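Local coordinates for CYTH domain-containing protein (Pyrococcus horikoshii, PDB 2EEN) that is of unknown function but, as a dimeric member of the CYTH family, probably acts on phosphate-bearing substrates within a tunnel of antiparallel strands, at residues 31-39 against 93-102; 44-52 against 63-71. All coordinates share one frame; numbering follows the deposited sequence.

Contact 1: residues 31-39 against 93-102; sequences EDIYYQHPC and FELLDRLGFK
Gln36 N gives its hydrogen to Lys102 O at 2.8 Å, and Lys102 N returns a weak bond to Gln36 O, so one antiparallel hydrogen-bonded pair ties the end of strand 23-36 to the start of strand 102-117. A water lies between Gln36 O and Gly100 O, within hydrogen-bonding distance of both. With its CG turned away from the carbonyl carbon (chi1 -69°), Phe101 presents one ring face to Pro38, whose CD sits 3.5 Å from the ring centroid, nearly above its centre. The edge of the same ring is directed at the face of His37, planes 71° apart. A leucine in place of Phe101 would probably leave Pro38 CD without its aromatic platform and the His37 imidazole without this edge-to-face partner. Further along, Leu96 CD1 lies over one face of the Tyr35 ring, 3.7 Å from its centroid, while Ile33 CD1 touches Phe93 CE1 at 3.4 Å. The His37 imidazole also bonds through NE2 to Leu99 O of the second subunit, and Cys39 forms a disulfide with Cys39 of that subunit. Gly100, with positive phi, closes helix 89-98 in a Schellman motif, from which the chain passes through Phe101 into strand 102-117 of the antiparallel sheet.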
loop_
_atom_site.group_PDB
_atom_site.type_symbol
_atom_site.label_atom_id
_atom_site.label_comp_id
_atom_site.label_asym_id
_atom_site.label_seq_id
_atom_site.Cartn_x
_atom_site.Cartn_y
_atom_site.Cartn_z
ATOM N N GLU A 31 -12.872 -11.831 -3.789
ATOM C CA GLU A 31 -12.633 -11.414 -5.158
ATOM C C GLU A 31 -11.219 -10.856 -5.098
ATOM O O GLU A 31 -10.987 -9.786 -4.541
ATOM C CB GLU A 31 -13.642 -10.349 -5.577
ATOM C CG GLU A 31 -15.043 -10.912 -5.768
ATOM C CD GLU A 31 -16.112 -9.839 -5.791
ATOM O OE1 GLU A 31 -15.912 -8.807 -6.465
ATOM O OE2 GLU A 31 -17.159 -10.033 -5.141
ATOM N N ASP A 32 -10.273 -11.614 -5.641
ATOM C CA ASP A 32 -8.874 -11.209 -5.629
ATOM C C ASP A 32 -8.378 -10.774 -6.982
ATOM O O ASP A 32 -8.709 -11.381 -8.003
ATOM C CB ASP A 32 -7.972 -12.358 -5.172
ATOM C CG ASP A 32 -8.283 -12.823 -3.779
ATOM O OD1 ASP A 32 -8.656 -11.974 -2.951
ATOM O OD2 ASP A 32 -8.135 -14.033 -3.509
ATOM N N ILE A 33 -7.582 -9.715 -6.988
ATOM C CA ILE A 33 -6.979 -9.264 -8.224
ATOM C C ILE A 33 -5.484 -9.422 -7.991
ATOM O O ILE A 33 -4.931 -8.846 -7.049
ATOM C CB ILE A 33 -7.295 -7.784 -8.549
ATOM C CG1 ILE A 33 -8.793 -7.598 -8.825
ATOM C CG2 ILE A 33 -6.531 -7.367 -9.790
ATOM C CD1 ILE A 33 -9.182 -6.223 -9.289
ATOM N N TYR A 34 -4.842 -10.238 -8.818
ATOM C CA TYR A 34 -3.406 -10.446 -8.696
ATOM C C TYR A 34 -2.689 -9.601 -9.724
ATOM O O TYR A 34 -3.162 -9.448 -10.851
ATOM C CB TYR A 34 -3.057 -11.916 -8.888
ATOM C CG TYR A 34 -3.362 -12.744 -7.676
ATOM C CD1 TYR A 34 -2.421 -12.906 -6.663
ATOM C CD2 TYR A 34 -4.604 -13.359 -7.533
ATOM C CE1 TYR A 34 -2.712 -13.666 -5.536
ATOM C CE2 TYR A 34 -4.903 -14.120 -6.407
ATOM C CZ TYR A 34 -3.953 -14.267 -5.417
ATOM O OH TYR A 34 -4.255 -15.009 -4.304
ATOM N N TYR A 35 -1.539 -9.069 -9.332
ATOM C CA TYR A 35 -0.751 -8.190 -10.180
ATOM C C TYR A 35 0.613 -8.704 -10.572
ATOM O O TYR A 35 1.185 -9.566 -9.911
ATOM C CB TYR A 35 -0.553 -6.860 -9.461
ATOM C CG TYR A 35 -1.831 -6.123 -9.222
ATOM C CD1 TYR A 35 -2.570 -6.338 -8.062
ATOM C CD2 TYR A 35 -2.322 -5.222 -10.165
ATOM C CE1 TYR A 35 -3.769 -5.673 -7.844
ATOM C CE2 TYR A 35 -3.514 -4.552 -9.957
ATOM C CZ TYR A 35 -4.231 -4.781 -8.796
ATOM O OH TYR A 35 -5.408 -4.112 -8.582
ATOM N N GLN A 36 1.127 -8.155 -11.668
ATOM C CA GLN A 36 2.459 -8.479 -12.138
ATOM C C GLN A 36 3.285 -7.252 -11.806
ATOM O O GLN A 36 2.785 -6.128 -11.845
ATOM C CB GLN A 36 2.474 -8.711 -13.648
ATOM C CG GLN A 36 3.870 -8.890 -14.244
ATOM C CD GLN A 36 4.653 -10.046 -13.627
ATOM O OE1 GLN A 36 5.081 -9.981 -12.471
ATOM N NE2 GLN A 36 4.843 -11.111 -14.404
ATOM N N HIS A 37 4.539 -7.484 -11.455
ATOM C CA HIS A 37 5.467 -6.422 -11.119
ATOM C C HIS A 37 5.893 -5.748 -12.420
ATOM O O HIS A 37 6.029 -6.398 -13.451
ATOM C CB HIS A 37 6.670 -7.027 -10.408
ATOM C CG HIS A 37 7.564 -6.025 -9.757
ATOM N ND1 HIS A 37 8.465 -5.253 -10.463
ATOM C CD2 HIS A 37 7.712 -5.680 -8.456
ATOM C CE1 HIS A 37 9.128 -4.480 -9.623
ATOM N NE2 HIS A 37 8.692 -4.720 -8.398
ATOM N N PRO A 38 6.105 -4.429 -12.387
ATOM C CA PRO A 38 6.512 -3.721 -13.603
ATOM C C PRO A 38 7.923 -4.030 -14.095
ATOM O O PRO A 38 8.206 -3.909 -15.287
ATOM C CB PRO A 38 6.359 -2.253 -13.208
ATOM C CG PRO A 38 6.674 -2.273 -11.731
ATOM C CD PRO A 38 5.892 -3.492 -11.271
ATOM N N CYS A 39 8.794 -4.450 -13.183
ATOM C CA CYS A 39 10.190 -4.699 -13.515
ATOM C C CYS A 39 10.667 -6.144 -13.477
ATOM O O CYS A 39 11.656 -6.489 -14.122
ATOM C CB CYS A 39 11.075 -3.879 -12.573
ATOM S SG CYS A 39 10.430 -2.235 -12.133
ATOM N N PHE A 93 -6.293 0.831 -6.441
ATOM C CA PHE A 93 -6.280 0.239 -7.773
ATOM C C PHE A 93 -5.571 1.179 -8.741
ATOM O O PHE A 93 -4.771 0.753 -9.573
ATOM C CB PHE A 93 -7.705 -0.012 -8.272
ATOM C CG PHE A 93 -8.355 -1.217 -7.670
ATOM C CD1 PHE A 93 -7.783 -2.474 -7.817
ATOM C CD2 PHE A 93 -9.539 -1.102 -6.954
ATOM C CE1 PHE A 93 -8.379 -3.599 -7.259
ATOM C CE2 PHE A 93 -10.143 -2.223 -6.393
ATOM C CZ PHE A 93 -9.559 -3.472 -6.547
ATOM N N GLU A 94 -5.872 2.467 -8.631
ATOM C CA GLU A 94 -5.269 3.463 -9.504
ATOM C C GLU A 94 -3.768 3.597 -9.238
ATOM O O GLU A 94 -2.971 3.712 -10.170
ATOM C CB GLU A 94 -5.972 4.809 -9.306
ATOM C CG GLU A 94 -5.544 5.896 -10.273
ATOM C CD GLU A 94 -6.345 7.174 -10.096
ATOM O OE1 GLU A 94 -6.480 7.642 -8.945
ATOM O OE2 GLU A 94 -6.837 7.713 -11.109
ATOM N N LEU A 95 -3.388 3.575 -7.966
ATOM C CA LEU A 95 -1.984 3.695 -7.591
ATOM C C LEU A 95 -1.164 2.557 -8.190
ATOM O O LEU A 95 -0.114 2.776 -8.796
ATOM C CB LEU A 95 -1.844 3.684 -6.067
ATOM C CG LEU A 95 -0.406 3.718 -5.544
ATOM C CD1 LEU A 95 0.327 4.912 -6.144
ATOM C CD2 LEU A 95 -0.416 3.794 -4.024
ATOM N N LEU A 96 -1.641 1.334 -8.013
ATOM C CA LEU A 96 -0.939 0.188 -8.562
ATOM C C LEU A 96 -0.796 0.318 -10.078
ATOM O O LEU A 96 0.269 0.075 -10.623
ATOM C CB LEU A 96 -1.673 -1.107 -8.203
ATOM C CG LEU A 96 -1.591 -1.521 -6.731
ATOM C CD1 LEU A 96 -2.301 -2.850 -6.532
ATOM C CD2 LEU A 96 -0.131 -1.644 -6.316
ATOM N N ASP A 97 -1.866 0.726 -10.752
ATOM C CA ASP A 97 -1.826 0.874 -12.203
ATOM C C ASP A 97 -0.773 1.900 -12.625
ATOM O O ASP A 97 0.035 1.647 -13.518
ATOM C CB ASP A 97 -3.202 1.292 -12.727
ATOM C CG ASP A 97 -3.309 1.180 -14.235
ATOM O OD1 ASP A 97 -3.099 0.065 -14.763
ATOM O OD2 ASP A 97 -3.602 2.201 -14.890
ATOM N N ARG A 98 -0.780 3.055 -11.969
ATOM C CA ARG A 98 0.167 4.120 -12.275
ATOM C C ARG A 98 1.605 3.687 -12.033
ATOM O O ARG A 98 2.511 4.093 -12.759
ATOM C CB ARG A 98 -0.143 5.362 -11.436
ATOM C CG ARG A 98 -1.442 6.060 -11.811
ATOM C CD ARG A 98 -1.358 6.679 -13.196
ATOM N NE ARG A 98 -2.586 7.390 -13.549
ATOM C CZ ARG A 98 -2.746 8.104 -14.661
ATOM N NH1 ARG A 98 -1.755 8.207 -15.536
ATOM N NH2 ARG A 98 -3.899 8.715 -14.897
ATOM N N LEU A 99 1.817 2.861 -11.015
ATOM C CA LEU A 99 3.159 2.382 -10.710
ATOM C C LEU A 99 3.609 1.267 -11.649
ATOM O O LEU A 99 4.742 0.809 -11.583
ATOM C CB LEU A 99 3.236 1.925 -9.252
ATOM C CG LEU A 99 3.096 3.067 -8.245
ATOM C CD1 LEU A 99 3.101 2.515 -6.831
ATOM C CD2 LEU A 99 4.233 4.057 -8.423
ATOM N N GLY A 100 2.715 0.825 -12.526
ATOM C CA GLY A 100 3.097 -0.201 -13.479
ATOM C C GLY A 100 2.718 -1.625 -13.137
ATOM O O GLY A 100 3.140 -2.558 -13.829
ATOM N N PHE A 101 1.956 -1.803 -12.064
ATOM C CA PHE A 101 1.510 -3.131 -11.676
ATOM C C PHE A 101 0.251 -3.392 -12.464
ATOM O O PHE A 101 -0.745 -2.683 -12.321
ATOM C CB PHE A 101 1.215 -3.199 -10.180
ATOM C CG PHE A 101 2.434 -3.095 -9.334
ATOM C CD1 PHE A 101 3.010 -1.856 -9.073
ATOM C CD2 PHE A 101 3.056 -4.242 -8.856
ATOM C CE1 PHE A 101 4.193 -1.763 -8.341
ATOM C CE2 PHE A 101 4.235 -4.159 -8.128
ATOM C CZ PHE A 101 4.808 -2.917 -7.873
ATOM N N LYS A 102 0.307 -4.419 -13.300
ATOM C CA LYS A 102 -0.816 -4.761 -14.145
ATOM C C LYS A 102 -1.526 -6.019 -13.684
ATOM O O LYS A 102 -0.889 -6.988 -13.269
ATOM C CB LYS A 102 -0.326 -4.932 -15.583
ATOM C CG LYS A 102 0.341 -3.674 -16.140
ATOM C CD LYS A 102 -0.654 -2.520 -16.203
ATOM C CE LYS A 102 0.010 -1.211 -16.596
ATOM N NZ LYS A 102 0.035 -0.315 -15.407
HETATM O O HOH W 1 3.116 -5.096 -14.785
#

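Contact 2: residues 44-52 against 63-71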
loop_
_atom_site.group_PDB
_atom_site.type_symbol
_atom_site.label_atom_id
_atom_site.label_comp_id
_atom_site.label_asym_id
_atom_site.label_seq_id
_atom_site.Cartn_x
_atom_site.Cartn_y
_atom_site.Cartn_z
ATOM N N LYS A 44 8.603 -15.926 -11.797
ATOM C CA LYS A 44 9.965 -16.451 -11.747
ATOM C C LYS A 44 10.579 -16.294 -10.359
ATOM O O LYS A 44 11.465 -17.056 -9.970
ATOM C CB LYS A 44 10.852 -15.736 -12.770
ATOM C CG LYS A 44 10.532 -16.073 -14.216
ATOM C CD LYS A 44 10.800 -17.537 -14.514
ATOM C CE LYS A 44 10.522 -17.852 -15.978
ATOM N NZ LYS A 44 11.344 -16.997 -16.882
ATOM N N THR A 45 10.110 -15.301 -9.610
ATOM C CA THR A 45 10.630 -15.048 -8.271
ATOM C C THR A 45 9.713 -15.610 -7.181
ATOM O O THR A 45 10.031 -15.540 -5.990
ATOM C CB THR A 45 10.815 -13.546 -8.040
ATOM O OG1 THR A 45 9.554 -12.890 -8.210
ATOM C CG2 THR A 45 11.818 -12.974 -9.036
ATOM N N ASP A 46 8.585 -16.166 -7.608
ATOM C CA ASP A 46 7.597 -16.768 -6.720
ATOM C C ASP A 46 7.025 -15.776 -5.721
ATOM O O ASP A 46 6.816 -16.087 -4.549
ATOM C CB ASP A 46 8.200 -17.972 -5.993
ATOM C CG ASP A 46 7.150 -18.829 -5.315
ATOM O OD1 ASP A 46 5.996 -18.856 -5.793
ATOM O OD2 ASP A 46 7.484 -19.496 -4.312
ATOM N N GLU A 47 6.762 -14.571 -6.201
ATOM C CA GLU A 47 6.186 -13.532 -5.364
ATOM C C GLU A 47 4.770 -13.263 -5.850
ATOM O O GLU A 47 4.373 -13.718 -6.918
ATOM C CB GLU A 47 6.993 -12.255 -5.492
ATOM C CG GLU A 47 8.376 -12.333 -4.932
ATOM C CD GLU A 47 9.167 -11.102 -5.292
ATOM O OE1 GLU A 47 9.701 -11.049 -6.420
ATOM O OE2 GLU A 47 9.231 -10.179 -4.463
ATOM N N ALA A 48 4.000 -12.523 -5.060
ATOM C CA ALA A 48 2.642 -12.183 -5.449
ATOM C C ALA A 48 2.214 -10.887 -4.780
ATOM O O ALA A 48 2.685 -10.544 -3.694
ATOM C CB ALA A 48 1.673 -13.308 -5.069
ATOM N N LEU A 49 1.348 -10.149 -5.458
ATOM C CA LEU A 49 0.812 -8.917 -4.909
ATOM C C LEU A 49 -0.654 -8.979 -5.280
ATOM O O LEU A 49 -1.006 -9.169 -6.446
ATOM C CB LEU A 49 1.466 -7.686 -5.534
ATOM C CG LEU A 49 0.927 -6.391 -4.918
ATOM C CD1 LEU A 49 1.332 -6.299 -3.431
ATOM C CD2 LEU A 49 1.475 -5.205 -5.688
ATOM N N ARG A 50 -1.512 -8.823 -4.287
ATOM C CA ARG A 50 -2.933 -8.947 -4.537
ATOM C C ARG A 50 -3.799 -7.988 -3.753
ATOM O O ARG A 50 -3.435 -7.545 -2.667
ATOM C CB ARG A 50 -3.330 -10.391 -4.202
ATOM C CG ARG A 50 -4.759 -10.637 -3.743
ATOM C CD ARG A 50 -4.862 -12.003 -3.046
ATOM N NE ARG A 50 -4.690 -11.917 -1.594
ATOM C CZ ARG A 50 -4.319 -12.933 -0.819
ATOM N NH1 ARG A 50 -4.067 -14.117 -1.355
ATOM N NH2 ARG A 50 -4.215 -12.772 0.495
ATOM N N ILE A 51 -4.930 -7.624 -4.342
ATOM C CA ILE A 51 -5.897 -6.820 -3.620
ATOM C C ILE A 51 -7.075 -7.760 -3.491
ATOM O O ILE A 51 -7.575 -8.288 -4.490
ATOM C CB ILE A 51 -6.332 -5.559 -4.368
ATOM C CG1 ILE A 51 -5.244 -4.496 -4.228
ATOM C CG2 ILE A 51 -7.640 -5.039 -3.773
ATOM C CD1 ILE A 51 -5.496 -3.238 -5.011
ATOM N N ARG A 52 -7.492 -7.992 -2.253
ATOM C CA ARG A 52 -8.611 -8.873 -1.974
ATOM C C ARG A 52 -9.799 -8.128 -1.419
ATOM O O ARG A 52 -9.660 -7.304 -0.517
ATOM C CB ARG A 52 -8.217 -9.942 -0.958
ATOM C CG ARG A 52 -9.419 -10.586 -0.276
ATOM C CD ARG A 52 -8.981 -11.770 0.555
ATOM N NE ARG A 52 -8.389 -12.794 -0.299
ATOM C CZ ARG A 52 -7.769 -13.880 0.149
ATOM N NH1 ARG A 52 -7.647 -14.096 1.454
ATOM N NH2 ARG A 52 -7.278 -14.755 -0.717
ATOM N N PHE A 63 -8.092 -5.900 1.353
ATOM C CA PHE A 63 -6.714 -6.015 1.806
ATOM C C PHE A 63 -5.738 -6.010 0.645
ATOM O O PHE A 63 -6.052 -6.487 -0.444
ATOM C CB PHE A 63 -6.511 -7.317 2.596
ATOM C CG PHE A 63 -7.430 -7.468 3.775
ATOM C CD1 PHE A 63 -8.723 -7.955 3.608
ATOM C CD2 PHE A 63 -7.009 -7.101 5.045
ATOM C CE1 PHE A 63 -9.588 -8.075 4.702
ATOM C CE2 PHE A 63 -7.863 -7.216 6.143
ATOM C CZ PHE A 63 -9.157 -7.706 5.968
ATOM N N LEU A 64 -4.562 -5.447 0.888
ATOM C CA LEU A 64 -3.482 -5.422 -0.089
ATOM C C LEU A 64 -2.454 -6.350 0.543
ATOM O O LEU A 64 -2.005 -6.119 1.668
ATOM C CB LEU A 64 -2.903 -4.014 -0.236
ATOM C CG LEU A 64 -1.617 -3.908 -1.059
ATOM C CD1 LEU A 64 -1.849 -4.412 -2.478
ATOM C CD2 LEU A 64 -1.167 -2.458 -1.100
ATOM N N THR A 65 -2.084 -7.401 -0.176
ATOM C CA THR A 65 -1.156 -8.372 0.371
ATOM C C THR A 65 -0.009 -8.716 -0.553
ATOM O O THR A 65 -0.203 -8.935 -1.750
ATOM C CB THR A 65 -1.900 -9.679 0.702
ATOM O OG1 THR A 65 -3.004 -9.389 1.569
ATOM C CG2 THR A 65 -0.971 -10.680 1.372
ATOM N N TYR A 66 1.189 -8.730 0.019
ATOM C CA TYR A 66 2.388 -9.123 -0.706
ATOM C C TYR A 66 2.750 -10.476 -0.133
ATOM O O TYR A 66 2.693 -10.681 1.083
ATOM C CB TYR A 66 3.566 -8.188 -0.434
ATOM C CG TYR A 66 4.903 -8.766 -0.876
ATOM C CD1 TYR A 66 5.301 -8.722 -2.212
ATOM C CD2 TYR A 66 5.748 -9.391 0.043
ATOM C CE1 TYR A 66 6.507 -9.290 -2.620
ATOM C CE2 TYR A 66 6.951 -9.958 -0.351
ATOM C CZ TYR A 66 7.324 -9.905 -1.686
ATOM O OH TYR A 66 8.518 -10.459 -2.076
ATOM N N LYS A 67 3.106 -11.404 -1.007
ATOM C CA LYS A 67 3.540 -12.711 -0.550
ATOM C C LYS A 67 4.933 -12.985 -1.088
ATOM O O LYS A 67 5.210 -12.779 -2.274
ATOM C CB LYS A 67 2.573 -13.797 -1.000
ATOM C CG LYS A 67 1.242 -13.725 -0.271
ATOM C CD LYS A 67 0.606 -15.092 -0.156
ATOM C CE LYS A 67 -0.715 -15.007 0.584
ATOM N NZ LYS A 67 -1.262 -16.362 0.862
ATOM N N GLY A 68 5.808 -13.444 -0.202
ATOM C CA GLY A 68 7.170 -13.749 -0.589
ATOM C C GLY A 68 7.243 -15.160 -1.129
ATOM O O GLY A 68 6.229 -15.851 -1.211
ATOM N N PRO A 69 8.443 -15.613 -1.516
ATOM C CA PRO A 69 8.653 -16.957 -2.058
ATOM C C PRO A 69 8.321 -18.029 -1.027
ATOM O O PRO A 69 8.439 -17.798 0.181
ATOM C CB PRO A 69 10.144 -16.968 -2.400
ATOM C CG PRO A 69 10.488 -15.515 -2.587
ATOM C CD PRO A 69 9.702 -14.854 -1.483
ATOM N N LYS A 70 7.893 -19.194 -1.502
ATOM C CA LYS A 70 7.603 -20.297 -0.596
ATOM C C LYS A 70 8.936 -20.676 0.035
ATOM O O LYS A 70 9.963 -20.720 -0.647
ATOM C CB LYS A 70 7.023 -21.493 -1.361
ATOM C CG LYS A 70 5.599 -21.282 -1.871
ATOM C CD LYS A 70 5.047 -22.527 -2.564
ATOM C CE LYS A 70 5.825 -22.863 -3.830
ATOM N NZ LYS A 70 5.800 -21.744 -4.814
ATOM N N ILE A 71 8.933 -20.934 1.338
ATOM C CA ILE A 71 10.169 -21.298 2.020
ATOM C C ILE A 71 10.157 -22.746 2.482
ATOM O O ILE A 71 11.139 -23.236 3.038
ATOM C CB ILE A 71 10.416 -20.401 3.238
ATOM C CG1 ILE A 71 9.247 -20.515 4.218
ATOM C CG2 ILE A 71 10.609 -18.961 2.790
ATOM C CD1 ILE A 71 9.470 -19.770 5.516
HETATM O O HOH W 2 -5.055 -9.348 -0.027
HETATM O O HOH W 3 -3.949 -15.946 1.065
#
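This is the pairing of two neighbouring strands, 48-56 and 59-70, in a beta hairpin of the large antiparallel sheet of the CYTH fold. Ala48 with Lys67, Arg50 with Thr65 and Arg52 with Phe63 are hydrogen-bonded pairs; among their backbone bonds Thr65 N to Arg50 O measures 2.8 Å. Leu49 and Ile51 turn to the opposite face, where Leu64 CD1 meets Leu49 CD1 and Ile51 CG1, each at 3.8 Å. Helix 89-98 packs on this apolar side, and Leu95 of the second subunit touches Leu49, Leu64 and Tyr66. On the polar face, the Arg50 chain bends at chi3 (93°), and its guanidinium meets two waters in its plane: one bridges NE to Thr65 OG1, the other joins NH1 to Lys67 NZ. Arg50 also bonds to Tyr34 and Thr65 to Glu82; the basic groups of Arg50, Arg52 and Lys67 gathered on this face are consistent with the anion-binding tunnel of CYTH relatives. Near the open end of the hairpin, Tyr66 OH donates to the anti lone pair of Glu47 OE2 at 2.5 Å. Beyond it, Lys70 N and Lys70 NZ reach Asp46 OD2 from opposite faces of the carboxylate, each at 2.9 Å, the NZ contact a salt bridge and the backbone hydrogen bond almost straight at 178°.

Overall arrangement
Contacts 1 and 2 lie with their centres about 12 Å apart, on the same side of the chain's centre, and share one antiparallel sheet. Along the chain the hairpin of contact 2 is nested inside the loop closed by contact 1. Strands 23-36 and 48-56 are neighbours, so the two contacts join directly: Asp32 OD1 forms a salt bridge with Arg52 NE at 2.8 Å on the polar face, while on the other face Leu96 CD1 of helix 89-98 packs against Ile51 CD1. Both contacts also touch the second subunit. The sheet thus sets a charged face, probably the lining of a CYTH-type tunnel, against an apolar face covered by the helix and the partner chain.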